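Local coordinates for protein mosquitocidal toxin (Bacillus sphaericus, PDB 2CB4) that probably transfers ADP-ribose from NAD to target proteins, as the catalytic domain of a larger mosquito-killing toxin, at residues 204-209 with 225-230; 150-155 with 195-200. The protein carries 1 engineered substitution. One frame throughout, in Å; residues are numbered along the deposited sequence.

Along the chain the two contacts follow one another in series. Contact 2 comes first: after strand 150-156 the chain passes through strand 162-163, helix 164-167 and strand 180-184 before strand 192-199 returns antiparallel beside it. A tight turn then leads into strand 202-208, antiparallel to 192-199, and contact 1 closes a 15-residue connection without helix or strand by bringing 229-231 alongside in parallel. Neither loop encloses the other. The four strands thus lie in the order 150-156, 192-199, 202-208, 229-231 in one mixed sheet. Contact centres are about 10 Å apart, joined by probable hydrogen bonds between R205 O and E197 N and between W207 N and T195 O, each 2.9 Å.

Contact 1 (204-209 with 225-230); sequences VRIWIN and SNISKV
V230 packs against W207 where the short strand 229-231 joins strand 202-208 as a parallel neighbour in the mixed sheet of the ADP-ribosyltransferase domain. The two side chains lie side by side and point the same way: V230 CB stands over one face of the indole near its rim, and V230 CG1 comes within 3.5 Å of W207 CZ3. R205 CD rests on that same face, while V230 CG2 approaches R205 NE obliquely. With CG trans to the backbone N (chi1 180°) and a bend at chi3 of -81°, R205 swings its guanidinium over to S228. NE and NH2 then hold S228 OG side-on, R205 NE to S228 OG at 3.0 Å and R205 NH2 to the same oxygen at 3.2 Å, with the hydroxyl almost in the guanidinium plane. The backbone joins through three bonds: I206 N to S228 O, V230 N to I206 O and I208 N to V230 O. I206 therefore both gives and receives, as expected of a parallel pairing. Across the sheet from W207 and V230, I206 carries the apolar contact, its CD1 3.7 Å from I227 CG2 with the side chains at about a right angle. K229 lies on this face too, its chain bent at chi3 so that CE comes near I206 CG2; its CG also touches I208 CG1, and NZ makes a weak bond to V221 O. Further out, V204 and R205 both face E197 in a classic beta bulge. P86 and F90 of helix 86-92 touch W207, which also meets H236 edge-to-face. The indole nitrogen of the buried W207 is satisfied too: NE1 donates a hydrogen bond to E197 OE1.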
ATOM      1  N   VAL A 204      18.638 -25.259 -34.050  1.00 26.10           N
ATOM      2  CA  VAL A 204      19.059 -24.052 -34.750  1.00 25.26           C
ATOM      3  C   VAL A 204      20.328 -23.488 -34.102  1.00 29.52           C
ATOM      4  O   VAL A 204      21.033 -22.686 -34.700  1.00 29.34           O
ATOM      5  CB  VAL A 204      17.913 -22.982 -34.817  1.00 28.21           C
ATOM      6  CG1 VAL A 204      16.678 -23.548 -35.531  1.00 27.31           C
ATOM      7  CG2 VAL A 204      17.561 -22.491 -33.439  1.00 27.55           C
ATOM      8  N   ARG A 205      20.651 -23.966 -32.899  1.00 25.30           N
ATOM      9  CA  ARG A 205      21.837 -23.491 -32.220  1.00 24.42           C
ATOM     10  C   ARG A 205      22.226 -24.372 -31.063  1.00 28.05           C
ATOM     11  O   ARG A 205      21.368 -24.945 -30.391  1.00 26.48           O
ATOM     12  CB  ARG A 205      21.580 -22.082 -31.703  1.00 23.22           C
ATOM     13  CG  ARG A 205      22.724 -21.453 -30.965  1.00 25.01           C
ATOM     14  CD  ARG A 205      22.530 -19.952 -30.982  1.00 26.12           C
ATOM     15  NE  ARG A 205      22.971 -19.368 -32.243  1.00 30.65           N
ATOM     16  CZ  ARG A 205      22.362 -18.357 -32.870  1.00 42.48           C
ATOM     17  NH1 ARG A 205      21.261 -17.820 -32.361  1.00 22.31           N
ATOM     18  NH2 ARG A 205      22.844 -17.902 -34.022  1.00 28.29           N
ATOM     19  N   ILE A 206      23.534 -24.437 -30.817  1.00 25.64           N
ATOM     20  CA  ILE A 206      24.098 -25.186 -29.702  1.00 25.31           C
ATOM     21  C   ILE A 206      24.813 -24.161 -28.835  1.00 28.42           C
ATOM     22  O   ILE A 206      25.660 -23.426 -29.321  1.00 27.51           O
ATOM     23  CB  ILE A 206      25.109 -26.266 -30.163  1.00 28.01           C
ATOM     24  CG1 ILE A 206      24.388 -27.297 -31.039  1.00 28.49           C
ATOM     25  CG2 ILE A 206      25.755 -26.964 -28.932  1.00 26.06           C
ATOM     26  CD1 ILE A 206      25.315 -28.148 -31.874  1.00 32.19           C
ATOM     27  N   TRP A 207      24.416 -24.090 -27.569  1.00 24.38           N
ATOM     28  CA  TRP A 207      24.976 -23.156 -26.605  1.00 23.79           C
ATOM     29  C   TRP A 207      25.895 -23.900 -25.650  1.00 27.74           C
ATOM     30  O   TRP A 207      25.519 -24.939 -25.105  1.00 27.08           O
ATOM     31  CB  TRP A 207      23.855 -22.559 -25.754  1.00 22.53           C
ATOM     32  CG  TRP A 207      22.955 -21.627 -26.502  1.00 23.32           C
ATOM     33  CD1 TRP A 207      21.762 -21.936 -27.150  1.00 25.99           C
ATOM     34  CD2 TRP A 207      23.129 -20.218 -26.631  1.00 22.82           C
ATOM     35  NE1 TRP A 207      21.229 -20.798 -27.699  1.00 24.93           N
ATOM     36  CE2 TRP A 207      22.044 -19.731 -27.401  1.00 26.11           C
ATOM     37  CE3 TRP A 207      24.127 -19.320 -26.208  1.00 23.63           C
ATOM     38  CZ2 TRP A 207      21.919 -18.377 -27.734  1.00 24.99           C
ATOM     39  CZ3 TRP A 207      23.996 -17.978 -26.549  1.00 24.77           C
ATOM     40  CH2 TRP A 207      22.880 -17.516 -27.289  1.00 24.98           C
ATOM     41  N   ILE A 208      27.083 -23.340 -25.436  1.00 24.71           N
ATOM     42  CA  ILE A 208      28.058 -23.896 -24.514  1.00 24.41           C
ATOM     43  C   ILE A 208      28.133 -22.965 -23.306  1.00 28.05           C
ATOM     44  O   ILE A 208      28.197 -21.754 -23.472  1.00 28.39           O
ATOM     45  CB  ILE A 208      29.463 -23.963 -25.147  1.00 27.50           C
ATOM     46  CG1 ILE A 208      29.424 -24.678 -26.518  1.00 27.65           C
ATOM     47  CG2 ILE A 208      30.439 -24.647 -24.206  1.00 26.84           C
ATOM     48  CD1 ILE A 208      28.992 -26.085 -26.421  1.00 31.93           C
ATOM     49  N   ASN A 209      28.110 -23.530 -22.099  1.00 24.64           N
ATOM     50  CA  ASN A 209      28.230 -22.744 -20.863  1.00 24.54           C
ATOM     51  C   ASN A 209      29.733 -22.763 -20.511  1.00 30.04           C
ATOM     52  O   ASN A 209      30.238 -23.774 -20.049  1.00 29.28           O
ATOM     53  CB  ASN A 209      27.450 -23.409 -19.727  1.00 19.10           C
ATOM     54  CG  ASN A 209      27.528 -22.627 -18.437  1.00 28.47           C
ATOM     55  OD1 ASN A 209      28.101 -21.544 -18.385  1.00 24.40           O
ATOM     56  ND2 ASN A 209      26.922 -23.157 -17.394  1.00 16.78           N
ATOM     57  N   SER A 225      26.524 -31.460 -37.669  1.00 55.91           N
ATOM     58  CA  SER A 225      27.596 -30.634 -38.196  1.00 56.75           C
ATOM     59  C   SER A 225      27.075 -29.342 -38.800  1.00 58.07           C
ATOM     60  O   SER A 225      25.954 -29.275 -39.366  1.00 57.69           O
ATOM     61  CB  SER A 225      28.467 -31.404 -39.208  1.00 62.40           C
ATOM     62  OG  SER A 225      27.666 -32.149 -40.107  1.00 73.52           O
ATOM     63  N   ASN A 226      27.902 -28.317 -38.683  1.00 51.23           N
ATOM     64  CA  ASN A 226      27.555 -27.039 -39.245  1.00 49.75           C
ATOM     65  C   ASN A 226      26.350 -26.363 -38.608  1.00 48.65           C
ATOM     66  O   ASN A 226      25.619 -25.620 -39.261  1.00 49.52           O
ATOM     67  CB  ASN A 226      27.383 -27.124 -40.763  1.00 51.69           C
ATOM     68  CG  ASN A 226      27.698 -25.806 -41.446  1.00 75.42           C
ATOM     69  OD1 ASN A 226      28.638 -25.092 -41.042  1.00 64.18           O
ATOM     70  ND2 ASN A 226      26.881 -25.443 -42.445  1.00 67.56           N
ATOM     71  N   ILE A 227      26.166 -26.595 -37.325  1.00 39.95           N
ATOM     72  CA  ILE A 227      25.109 -25.921 -36.630  1.00 37.55           C
ATOM     73  C   ILE A 227      25.785 -24.798 -35.822  1.00 37.36           C
ATOM     74  O   ILE A 227      26.858 -24.995 -35.250  1.00 34.83           O
ATOM     75  CB  ILE A 227      24.243 -26.920 -35.797  1.00 39.85           C
ATOM     76  CG1 ILE A 227      23.099 -27.418 -36.687  1.00 39.49           C
ATOM     77  CG2 ILE A 227      23.629 -26.246 -34.574  1.00 38.53           C
ATOM     78  CD1 ILE A 227      22.697 -28.708 -36.341  1.00 44.35           C
ATOM     79  N   SER A 228      25.192 -23.603 -35.838  1.00 32.88           N
ATOM     80  CA  SER A 228      25.737 -22.461 -35.067  1.00 31.09           C
ATOM     81  C   SER A 228      26.028 -22.927 -33.611  1.00 34.90           C
ATOM     82  O   SER A 228      25.143 -23.428 -32.916  1.00 33.49           O
ATOM     83  CB  SER A 228      24.681 -21.329 -35.028  1.00 32.12           C
ATOM     84  OG  SER A 228      25.089 -20.189 -34.262  1.00 35.08           O
ATOM     85  N   LYS A 229      27.271 -22.775 -33.172  1.00 33.03           N
ATOM     86  CA  LYS A 229      27.683 -23.131 -31.819  1.00 32.14           C
ATOM     87  C   LYS A 229      28.131 -21.834 -31.138  1.00 36.81           C
ATOM     88  O   LYS A 229      29.025 -21.152 -31.622  1.00 37.48           O
ATOM     89  CB  LYS A 229      28.817 -24.141 -31.837  1.00 33.14           C
ATOM     90  CG  LYS A 229      29.302 -24.528 -30.455  1.00 40.13           C
ATOM     91  CD  LYS A 229      30.204 -25.761 -30.517  1.00 46.13           C
ATOM     92  CE  LYS A 229      29.425 -27.033 -30.838  1.00 58.57           C
ATOM     93  NZ  LYS A 229      30.247 -28.298 -30.710  1.00 70.26           N
ATOM     94  N   VAL A 230      27.483 -21.476 -30.031  1.00 31.95           N
ATOM     95  CA  VAL A 230      27.785 -20.239 -29.334  1.00 29.74           C
ATOM     96  C   VAL A 230      28.216 -20.429 -27.879  1.00 33.02           C
ATOM     97  O   VAL A 230      27.625 -21.217 -27.148  1.00 32.23           O
ATOM     98  CB  VAL A 230      26.541 -19.283 -29.408  1.00 32.14           C
ATOM     99  CG1 VAL A 230      26.779 -17.984 -28.678  1.00 31.62           C
ATOM    100  CG2 VAL A 230      26.185 -18.998 -30.845  1.00 31.22           C
TER

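Contact 2 (150-155 with 195-200); sequences IIYRYE and TYEYHN
An antiparallel strand pair in the mixed sheet of the Scabin-like ADP-ribosyltransferase domain forms this buried contact, with I150 to Y154 matched against H199 to T195. I151 with Y198 and R153 with Y196 are the hydrogen-bonded pairs, each bonded in both directions; Y198 N to I151 O is 2.9 Å. R153 O is shared, taking Y196 N from above its carbonyl plane and a weak bond from T195 OG1 at 3.0 Å. On the face of R153, Y196 and Y198, the arginine bends at chi3 (83°) and lays its guanidinium beside the Y196 ring, the planes 20° apart. Y196 CE2 sits over a face of that guanidinium, 3.5 Å from R153 NH2. Water 1 links R153 NH2, by a weak bond, to Y196 OH, which also bonds S222 O; water 2 joins R153 NH1, again weakly, with Y198 OH. R153 CB meets the Y198 ring at its edge. The other face carries Y154, T195, Y152, E197, I150 and H199. T195 CB makes a CH-pi contact, 3.7 Å from the centroid of the Y154 ring, while its OG1 stands over the ring centre. Y152 runs alongside E197, with Y152 CE1 3.5 Å from E197 CG, and sends its own hydroxyl to N241 O. I150 CG1 covers a face of the H199 imidazole, 4.1 Å from that ring's centroid. H199 NE2 donates to E197 OE2 at 2.7 Å, reaching the anti side of the carboxylate from somewhat outside its plane. N241 ND2 bonds the same oxygen. With W207 NE1 on OE1, H199 and N241 on OE2, and the Y152 ring along its stem, the buried E197 carboxylate is probably held in one rotation, H199 among the residues that position it.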
ATOM      1  N   ILE A 150       9.618 -22.884 -29.622  1.00 23.07           N
ATOM      2  CA  ILE A 150      10.981 -22.914 -29.112  1.00 22.66           C
ATOM      3  C   ILE A 150      11.121 -23.651 -27.781  1.00 26.62           C
ATOM      4  O   ILE A 150      10.482 -23.306 -26.784  1.00 24.65           O
ATOM      5  CB  ILE A 150      11.494 -21.458 -28.888  1.00 24.84           C
ATOM      6  CG1 ILE A 150      11.309 -20.644 -30.175  1.00 24.89           C
ATOM      7  CG2 ILE A 150      12.962 -21.451 -28.392  1.00 22.03           C
ATOM      8  CD1 ILE A 150      11.629 -19.157 -30.018  1.00 21.17           C
ATOM      9  N   ILE A 151      11.995 -24.653 -27.773  1.00 22.87           N
ATOM     10  CA  ILE A 151      12.253 -25.417 -26.566  1.00 21.08           C
ATOM     11  C   ILE A 151      13.753 -25.701 -26.491  1.00 25.92           C
ATOM     12  O   ILE A 151      14.459 -25.772 -27.522  1.00 24.95           O
ATOM     13  CB  ILE A 151      11.379 -26.715 -26.493  1.00 22.92           C
ATOM     14  CG1 ILE A 151      11.404 -27.292 -25.067  1.00 22.34           C
ATOM     15  CG2 ILE A 151      11.823 -27.746 -27.548  1.00 22.07           C
ATOM     16  CD1 ILE A 151      10.365 -28.330 -24.810  1.00 15.83           C
ATOM     17  N   TYR A 152      14.246 -25.837 -25.269  1.00 23.55           N
ATOM     18  CA  TYR A 152      15.663 -26.111 -25.030  1.00 22.10           C
ATOM     19  C   TYR A 152      15.838 -27.480 -24.370  1.00 26.39           C
ATOM     20  O   TYR A 152      15.019 -27.905 -23.563  1.00 24.82           O
ATOM     21  CB  TYR A 152      16.246 -25.023 -24.102  1.00 21.96           C
ATOM     22  CG  TYR A 152      16.196 -23.634 -24.726  1.00 22.07           C
ATOM     23  CD1 TYR A 152      17.274 -23.150 -25.490  1.00 22.49           C
ATOM     24  CD2 TYR A 152      15.042 -22.833 -24.618  1.00 21.87           C
ATOM     25  CE1 TYR A 152      17.208 -21.919 -26.107  1.00 21.43           C
ATOM     26  CE2 TYR A 152      14.970 -21.590 -25.260  1.00 21.79           C
ATOM     27  CZ  TYR A 152      16.058 -21.145 -26.001  1.00 28.89           C
ATOM     28  OH  TYR A 152      16.040 -19.903 -26.619  1.00 29.32           O
ATOM     29  N   ARG A 153      16.926 -28.161 -24.714  1.00 24.42           N
ATOM     30  CA  ARG A 153      17.264 -29.431 -24.091  1.00 23.29           C
ATOM     31  C   ARG A 153      18.627 -29.210 -23.441  1.00 26.31           C
ATOM     32  O   ARG A 153      19.652 -29.189 -24.116  1.00 26.06           O
ATOM     33  CB  ARG A 153      17.349 -30.558 -25.125  1.00 22.13           C
ATOM     34  CG  ARG A 153      17.258 -31.978 -24.472  1.00 24.18           C
ATOM     35  CD  ARG A 153      17.610 -33.018 -25.529  1.00 28.54           C
ATOM     36  NE  ARG A 153      19.042 -33.138 -25.595  1.00 37.89           N
ATOM     37  CZ  ARG A 153      19.687 -34.183 -26.069  1.00 47.41           C
ATOM     38  NH1 ARG A 153      19.021 -35.207 -26.560  1.00 31.55           N
ATOM     39  NH2 ARG A 153      21.007 -34.188 -26.053  1.00 37.70           N
ATOM     40  N   TYR A 154      18.618 -28.994 -22.134  1.00 22.01           N
ATOM     41  CA  TYR A 154      19.834 -28.748 -21.381  1.00 21.52           C
ATOM     42  C   TYR A 154      20.538 -30.041 -21.013  1.00 25.46           C
ATOM     43  O   TYR A 154      19.876 -31.039 -20.667  1.00 23.39           O
ATOM     44  CB  TYR A 154      19.526 -27.923 -20.103  1.00 22.50           C
ATOM     45  CG  TYR A 154      19.107 -26.493 -20.413  1.00 24.70           C
ATOM     46  CD1 TYR A 154      20.060 -25.477 -20.494  1.00 26.39           C
ATOM     47  CD2 TYR A 154      17.748 -26.158 -20.659  1.00 24.95           C
ATOM     48  CE1 TYR A 154      19.702 -24.168 -20.797  1.00 26.39           C
ATOM     49  CE2 TYR A 154      17.376 -24.825 -20.965  1.00 24.80           C
ATOM     50  CZ  TYR A 154      18.373 -23.857 -21.037  1.00 29.48           C
ATOM     51  OH  TYR A 154      18.060 -22.581 -21.346  1.00 26.70           O
ATOM     52  N   GLU A 155      21.879 -29.988 -21.067  1.00 22.76           N
ATOM     53  CA  GLU A 155      22.781 -31.093 -20.732  1.00 22.54           C
ATOM     54  C   GLU A 155      23.419 -30.798 -19.379  1.00 26.96           C
ATOM     55  O   GLU A 155      24.058 -29.765 -19.177  1.00 26.60           O
ATOM     56  CB  GLU A 155      23.864 -31.254 -21.802  1.00 23.58           C
ATOM     57  CG  GLU A 155      24.880 -32.345 -21.501  1.00 26.59           C
ATOM     58  CD  GLU A 155      26.095 -32.233 -22.389  1.00 38.14           C
ATOM     59  OE1 GLU A 155      26.602 -31.106 -22.585  1.00 26.78           O
ATOM     60  OE2 GLU A 155      26.512 -33.263 -22.950  1.00 34.36           O
ATOM     61  N   THR A 195      23.286 -26.537 -24.078  1.00 22.10           N
ATOM     62  CA  THR A 195      21.878 -26.709 -24.396  1.00 22.12           C
ATOM     63  C   THR A 195      21.674 -26.647 -25.901  1.00 26.94           C
ATOM     64  O   THR A 195      22.421 -25.982 -26.613  1.00 26.88           O
ATOM     65  CB  THR A 195      20.925 -25.715 -23.643  1.00 25.96           C
ATOM     66  OG1 THR A 195      19.574 -26.189 -23.760  1.00 26.00           O
ATOM     67  CG2 THR A 195      21.004 -24.299 -24.223  1.00 19.29           C
ATOM     68  N   TYR A 196      20.674 -27.368 -26.380  1.00 24.74           N
ATOM     69  CA  TYR A 196      20.299 -27.328 -27.780  1.00 24.70           C
ATOM     70  C   TYR A 196      19.087 -26.410 -27.824  1.00 25.73           C
ATOM     71  O   TYR A 196      18.146 -26.594 -27.052  1.00 23.73           O
ATOM     72  CB  TYR A 196      19.761 -28.671 -28.255  1.00 27.22           C
ATOM     73  CG  TYR A 196      20.794 -29.708 -28.491  1.00 32.94           C
ATOM     74  CD1 TYR A 196      22.130 -29.370 -28.624  1.00 35.72           C
ATOM     75  CD2 TYR A 196      20.439 -31.038 -28.580  1.00 35.34           C
ATOM     76  CE1 TYR A 196      23.098 -30.341 -28.829  1.00 38.34           C
ATOM     77  CE2 TYR A 196      21.387 -32.014 -28.816  1.00 37.34           C
ATOM     78  CZ  TYR A 196      22.717 -31.662 -28.937  1.00 45.59           C
ATOM     79  OH  TYR A 196      23.649 -32.646 -29.146  1.00 47.35           O
ATOM     80  N   GLU A 197      19.083 -25.470 -28.760  1.00 22.64           N
ATOM     81  CA  GLU A 197      17.929 -24.606 -28.957  1.00 21.76           C
ATOM     82  C   GLU A 197      17.178 -25.159 -30.173  1.00 24.95           C
ATOM     83  O   GLU A 197      17.706 -25.188 -31.282  1.00 22.01           O
ATOM     84  CB  GLU A 197      18.364 -23.172 -29.240  1.00 22.61           C
ATOM     85  CG  GLU A 197      17.218 -22.261 -29.569  1.00 25.93           C
ATOM     86  CD  GLU A 197      17.628 -20.806 -29.640  1.00 36.41           C
ATOM     87  OE1 GLU A 197      18.769 -20.466 -29.265  1.00 27.79           O
ATOM     88  OE2 GLU A 197      16.799 -19.998 -30.078  1.00 26.65           O
ATOM     89  N   TYR A 198      15.937 -25.598 -29.964  1.00 23.91           N
ATOM     90  CA  TYR A 198      15.105 -26.133 -31.068  1.00 23.21           C
ATOM     91  C   TYR A 198      14.019 -25.138 -31.417  1.00 26.29           C
ATOM     92  O   TYR A 198      13.416 -24.543 -30.518  1.00 26.33           O
ATOM     93  CB  TYR A 198      14.353 -27.396 -30.616  1.00 24.05           C
ATOM     94  CG  TYR A 198      15.210 -28.614 -30.362  1.00 26.22           C
ATOM     95  CD1 TYR A 198      15.507 -29.494 -31.392  1.00 29.26           C
ATOM     96  CD2 TYR A 198      15.677 -28.922 -29.076  1.00 26.25           C
ATOM     97  CE1 TYR A 198      16.293 -30.640 -31.173  1.00 30.14           C
ATOM     98  CE2 TYR A 198      16.445 -30.084 -28.843  1.00 26.96           C
ATOM     99  CZ  TYR A 198      16.737 -30.940 -29.896  1.00 35.15           C
ATOM    100  OH  TYR A 198      17.491 -32.093 -29.700  1.00 36.62           O
ATOM    101  N   HIS A 199      13.728 -25.011 -32.711  1.00 22.90           N
ATOM    102  CA  HIS A 199      12.615 -24.174 -33.215  1.00 22.57           C
ATOM    103  C   HIS A 199      11.840 -25.151 -34.081  1.00 28.36           C
ATOM    104  O   HIS A 199      12.403 -25.736 -35.015  1.00 27.61           O
ATOM    105  CB  HIS A 199      13.105 -23.013 -34.101  1.00 22.89           C
ATOM    106  CG  HIS A 199      13.849 -21.950 -33.348  1.00 25.60           C
ATOM    107  ND1 HIS A 199      14.207 -20.745 -33.916  1.00 26.45           N
ATOM    108  CD2 HIS A 199      14.328 -21.925 -32.081  1.00 26.68           C
ATOM    109  CE1 HIS A 199      14.872 -20.024 -33.028  1.00 25.39           C
ATOM    110  NE2 HIS A 199      14.948 -20.709 -31.904  1.00 25.95           N
ATOM    111  N   ASN A 200      10.582 -25.391 -33.734  1.00 26.31           N
ATOM    112  CA  ASN A 200       9.739 -26.341 -34.469  1.00 26.52           C
ATOM    113  C   ASN A 200      10.320 -27.749 -34.554  1.00 30.04           C
ATOM    114  O   ASN A 200      10.123 -28.439 -35.573  1.00 28.42           O
ATOM    115  CB  ASN A 200       9.421 -25.870 -35.892  1.00 29.00           C
ATOM    116  CG  ASN A 200       9.064 -24.423 -35.954  1.00 41.14           C
ATOM    117  OD1 ASN A 200       9.317 -23.758 -36.958  1.00 39.55           O
ATOM    118  ND2 ASN A 200       8.514 -23.902 -34.871  1.00 30.00           N
TER
HETATM  119  O   HOH W   1      23.017 -34.896 -27.760  1.00 36.80           O
HETATM  120  O   HOH W   2      16.534 -34.834 -28.451  1.00 41.90           O